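Local coordinates for L-lysine 6-oxidase (Marinomonas mediterranea, PDB 3WEU), which oxidises the side-chain amine of free L-lysine with a cysteine tryptophylquinone cofactor, releasing ammonium and the hydrogen peroxide that makes it antibacterial, at residues A[71-74]-A[75-79]; A[264-267]-A[268-272]. All coordinates share one frame; numbering follows the deposited sequence.

Contact 1: A[71-74]-A[75-79]; sequences EELT and LDSPN
T74 and S77 hold each other across a tight bend: the S77 hydroxyl takes the T74 N-H and the S77 N-H returns to the T74 carbonyl. The hydroxymethyl of S77 turns back toward T74, its OG beside its own backbone N and opposite the carbonyl carbon (chi1 -54°), which places OG 2.9 Å from T74 N on a nearly straight N-H line. One residue further back, on the weakly bonded strand about 72-73, L73 CA lies 3.5 Å from the same oxygen, S77 OG. T74 faces the bend with its own hydroxyl. Its OG1 sits between the backbone N and the carbonyl carbon (chi1 76°), a rotation that lets it accept the N-H of D76 at 3.0 Å from D76 N; this is an ST turn. It is nested in a type I beta turn running from T74 to S77, closed by S77 N donating to T74 O at 2.9 Å. D76 CB comes within 3.5 Å of T74 OG1, while the carboxylate of D76 is held by Q190 through OD2. E72, extended, brings its carboxylate past the CG2 methyl of T74 to a salt bridge with R192, and the L75 side chain leaves the turn and rests on V147.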
loop_
_atom_site.group_PDB
_atom_site.type_symbol
_atom_site.label_atom_id
_atom_site.label_comp_id
_atom_site.label_asym_id
_atom_site.label_seq_id
_atom_site.Cartn_x
_atom_site.Cartn_y
_atom_site.Cartn_z
ATOM N N GLU A 71 -45.432 -10.224 38.452
ATOM C CA GLU A 71 -46.326 -9.382 37.692
ATOM C C GLU A 71 -45.524 -8.192 37.156
ATOM O O GLU A 71 -44.659 -7.665 37.832
ATOM C CB GLU A 71 -47.482 -8.891 38.564
ATOM C CG GLU A 71 -48.486 -10.002 38.873
ATOM C CD GLU A 71 -49.719 -9.978 37.949
ATOM O OE1 GLU A 71 -50.856 -9.909 38.496
ATOM O OE2 GLU A 71 -49.562 -10.024 36.691
ATOM N N GLU A 72 -45.840 -7.805 35.935
ATOM C CA GLU A 72 -45.170 -6.775 35.271
ATOM C C GLU A 72 -45.578 -5.497 35.962
ATOM O O GLU A 72 -46.758 -5.222 36.184
ATOM C CB GLU A 72 -45.537 -6.695 33.792
ATOM C CG GLU A 72 -44.591 -5.716 33.076
ATOM C CD GLU A 72 -44.820 -5.395 31.580
ATOM O OE1 GLU A 72 -45.863 -5.760 30.981
ATOM O OE2 GLU A 72 -43.891 -4.749 31.024
ATOM N N LEU A 73 -44.596 -4.667 36.155
ATOM C CA LEU A 73 -44.802 -3.273 36.588
ATOM C C LEU A 73 -44.622 -2.306 35.453
ATOM O O LEU A 73 -43.594 -2.300 34.764
ATOM C CB LEU A 73 -43.832 -2.938 37.700
ATOM C CG LEU A 73 -43.921 -3.853 38.937
ATOM C CD1 LEU A 73 -42.765 -3.637 39.875
ATOM C CD2 LEU A 73 -45.226 -3.622 39.704
ATOM N N THR A 74 -45.634 -1.452 35.262
ATOM C CA THR A 74 -45.503 -0.321 34.377
ATOM C C THR A 74 -45.970 0.963 35.103
ATOM O O THR A 74 -46.433 0.919 36.227
ATOM C CB THR A 74 -46.336 -0.484 33.115
ATOM O OG1 THR A 74 -47.693 -0.251 33.420
ATOM C CG2 THR A 74 -46.135 -1.903 32.493
ATOM N N LEU A 75 -45.877 2.070 34.401
ATOM C CA LEU A 75 -46.347 3.382 34.911
ATOM C C LEU A 75 -47.806 3.351 35.171
ATOM O O LEU A 75 -48.272 4.184 35.939
ATOM C CB LEU A 75 -46.025 4.480 33.927
ATOM C CG LEU A 75 -44.557 4.792 33.719
ATOM C CD1 LEU A 75 -44.398 5.816 32.592
ATOM C CD2 LEU A 75 -43.869 5.256 34.989
ATOM N N ASP A 76 -48.527 2.364 34.598
ATOM C CA ASP A 76 -49.971 2.166 34.887
ATOM C C ASP A 76 -50.284 1.309 36.084
ATOM O O ASP A 76 -51.432 1.190 36.451
ATOM C CB ASP A 76 -50.667 1.530 33.684
ATOM C CG ASP A 76 -50.713 2.453 32.527
ATOM O OD1 ASP A 76 -50.700 3.647 32.820
ATOM O OD2 ASP A 76 -50.741 2.061 31.344
ATOM N N SER A 77 -49.286 0.692 36.722
ATOM C CA SER A 77 -49.557 -0.183 37.834
ATOM C C SER A 77 -49.939 0.658 39.081
ATOM O O SER A 77 -49.345 1.725 39.326
ATOM C CB SER A 77 -48.341 -1.035 38.208
ATOM O OG SER A 77 -47.863 -1.731 37.089
ATOM N N PRO A 78 -50.865 0.138 39.887
ATOM C CA PRO A 78 -51.111 0.821 41.159
ATOM C C PRO A 78 -49.848 0.919 42.062
ATOM O O PRO A 78 -49.008 -0.012 42.180
ATOM C CB PRO A 78 -52.194 -0.051 41.842
ATOM C CG PRO A 78 -52.358 -1.304 41.029
ATOM C CD PRO A 78 -51.447 -1.217 39.826
ATOM N N ASN A 79 -49.717 2.067 42.677
ATOM C CA ASN A 79 -48.682 2.312 43.673
ATOM C C ASN A 79 -47.341 2.581 42.991
ATOM O O ASN A 79 -46.357 2.766 43.672
ATOM C CB ASN A 79 -48.588 1.191 44.763
ATOM C CG ASN A 79 -47.835 1.649 46.062
ATOM O OD1 ASN A 79 -47.916 2.805 46.493
ATOM N ND2 ASN A 79 -47.077 0.722 46.669
#

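Contact 2: A[264-267]-A[268-272]; sequences TCFD and VGVRN. With EDO (1,2-ethanediol), chain O.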
loop_
_atom_site.group_PDB
_atom_site.type_symbol
_atom_site.label_atom_id
_atom_site.label_comp_id
_atom_site.label_asym_id
_atom_site.label_seq_id
_atom_site.Cartn_x
_atom_site.Cartn_y
_atom_site.Cartn_z
ATOM N N THR A 264 -25.029 -21.247 25.987
ATOM C CA THR A 264 -23.816 -20.973 26.761
ATOM C C THR A 264 -24.179 -20.643 28.212
ATOM O O THR A 264 -23.627 -21.235 29.189
ATOM C CB THR A 264 -22.977 -19.863 26.155
ATOM O OG1 THR A 264 -22.551 -20.244 24.841
ATOM C CG2 THR A 264 -21.751 -19.565 27.046
ATOM N N CYS A 265 -25.107 -19.701 28.381
ATOM C CA CYS A 265 -25.501 -19.273 29.732
ATOM C C CYS A 265 -26.104 -20.440 30.514
ATOM O O CYS A 265 -25.813 -20.573 31.706
ATOM C CB CYS A 265 -26.451 -18.054 29.710
ATOM S SG CYS A 265 -25.599 -16.575 29.166
ATOM N N PHE A 266 -26.949 -21.260 29.866
ATOM C CA PHE A 266 -27.560 -22.406 30.471
ATOM C C PHE A 266 -26.493 -23.408 30.951
ATOM O O PHE A 266 -26.506 -23.855 32.075
ATOM C CB PHE A 266 -28.538 -23.080 29.467
ATOM C CG PHE A 266 -29.314 -24.201 30.048
ATOM C CD1 PHE A 266 -30.281 -23.933 31.010
ATOM C CD2 PHE A 266 -29.017 -25.527 29.756
ATOM C CE1 PHE A 266 -30.958 -24.979 31.625
ATOM C CE2 PHE A 266 -29.721 -26.556 30.325
ATOM C CZ PHE A 266 -30.716 -26.292 31.254
ATOM N N ASP A 267 -25.540 -23.725 30.071
ATOM C CA ASP A 267 -24.481 -24.691 30.406
ATOM C C ASP A 267 -23.649 -24.197 31.596
ATOM O O ASP A 267 -23.382 -24.964 32.523
ATOM C CB ASP A 267 -23.597 -24.848 29.166
ATOM C CG ASP A 267 -22.355 -25.668 29.392
ATOM O OD1 ASP A 267 -22.483 -26.819 29.874
ATOM O OD2 ASP A 267 -21.273 -25.138 29.011
ATOM N N VAL A 268 -23.229 -22.942 31.550
ATOM C CA VAL A 268 -22.548 -22.320 32.660
ATOM C C VAL A 268 -23.369 -22.431 33.932
ATOM O O VAL A 268 -22.825 -22.784 35.031
ATOM C CB VAL A 268 -22.176 -20.857 32.346
ATOM C CG1 VAL A 268 -21.671 -20.123 33.588
ATOM C CG2 VAL A 268 -21.135 -20.762 31.293
ATOM N N GLY A 269 -24.656 -22.198 33.798
ATOM C CA GLY A 269 -25.588 -22.263 34.915
ATOM C C GLY A 269 -25.693 -23.629 35.569
ATOM O O GLY A 269 -25.712 -23.775 36.832
ATOM N N VAL A 270 -25.805 -24.630 34.711
ATOM C CA VAL A 270 -25.973 -26.006 35.159
ATOM C C VAL A 270 -24.706 -26.440 35.885
ATOM O O VAL A 270 -24.767 -27.043 36.961
ATOM C CB VAL A 270 -26.303 -26.939 33.940
ATOM C CG1 VAL A 270 -26.165 -28.397 34.313
ATOM C CG2 VAL A 270 -27.733 -26.683 33.479
ATOM N N ARG A 271 -23.550 -26.155 35.283
ATOM C CA ARG A 271 -22.273 -26.642 35.804
ATOM C C ARG A 271 -21.696 -25.745 36.916
ATOM O O ARG A 271 -20.791 -26.168 37.650
ATOM C CB ARG A 271 -21.253 -26.778 34.698
ATOM C CG ARG A 271 -21.529 -27.922 33.709
ATOM C CD ARG A 271 -20.434 -28.104 32.615
ATOM N NE ARG A 271 -20.351 -26.905 31.785
ATOM C CZ ARG A 271 -19.512 -25.892 31.978
ATOM N NH1 ARG A 271 -19.606 -24.802 31.232
ATOM N NH2 ARG A 271 -18.549 -25.940 32.921
ATOM N N ASN A 272 -22.183 -24.541 37.061
ATOM C CA ASN A 272 -21.613 -23.661 38.078
ATOM C C ASN A 272 -22.545 -23.073 39.102
ATOM O O ASN A 272 -22.087 -22.624 40.132
ATOM C CB ASN A 272 -20.862 -22.515 37.438
ATOM C CG ASN A 272 -19.685 -22.992 36.640
ATOM O OD1 ASN A 272 -18.663 -23.366 37.194
ATOM N ND2 ASN A 272 -19.830 -23.016 35.337
HETATM C C1 EDO O . -16.475 -28.659 34.407
HETATM O O1 EDO O . -17.663 -28.035 34.906
HETATM C C2 EDO O . -16.552 -30.001 35.085
HETATM O O2 EDO O . -17.938 -30.411 35.085
#
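D267 and R271, one helical turn apart, form a two-pronged salt bridge. R271 NE donates to D267 OD1 at 2.9 Å and R271 NH1 to D267 OD2 at 2.8 Å, so the guanidinium offers its NE side and each carboxylate oxygen receives one nitrogen. Both acceptors lie close to the guanidinium plane, yet the nitrogens approach from above the carboxylate, whose plane is turned 46° from that of the guanidinium. A bend at chi3 of R271 (-62°) folds the chain back to make this side-on grip possible. The remaining nitrogen, NH2, donates to O1 of a 1,2-ethanediol, probably from the crystallisation liquor, which also bonds to the hydroxyl of Y280. Alongside, V270 CG2 sits over one face of the F266 ring, offset toward the CE2-CZ rim, a CH-pi contact 3.9 Å from the ring centroid. F266 CG lies opposite its backbone N (chi1 -175°), which lets the ring reach along the helix to that methyl. Behind both pairs runs the alpha-helical ladder, including R271 N to D267 O at 3.0 Å. At the far end the side-chain ND2 of N272 bonds to V268 O. In the second shell T408 OG1 bonds to D267 OD1, helping to fix the carboxylate, and Y429 meets the F266 ring. Helix 261-272 meets the start of helix 407-418 at A407 and T408, with strands 280-281 and 286-287 touching it through Y280 and Y287.

In the fold
The two contacts come in series along the chain and show how short-range bonding shapes quite different elements of one protein. Contact 1 belongs to the N-terminal family region, at the surface, where it turns the chain between strand 72-73 and strand 80-91 of a large mixed sheet. Contact 2 follows some 185 residues later, inside helix 261-272, which begins soon after strand 237-247 of that same sheet, and it is largely buried. Their centres are 32 Å apart and their nearest atoms about 22 Å, so they do not touch. They are independent local elements, one in a surface loop of the sheet, the other in a buried helix beyond it that meets helix 407-418 at its start.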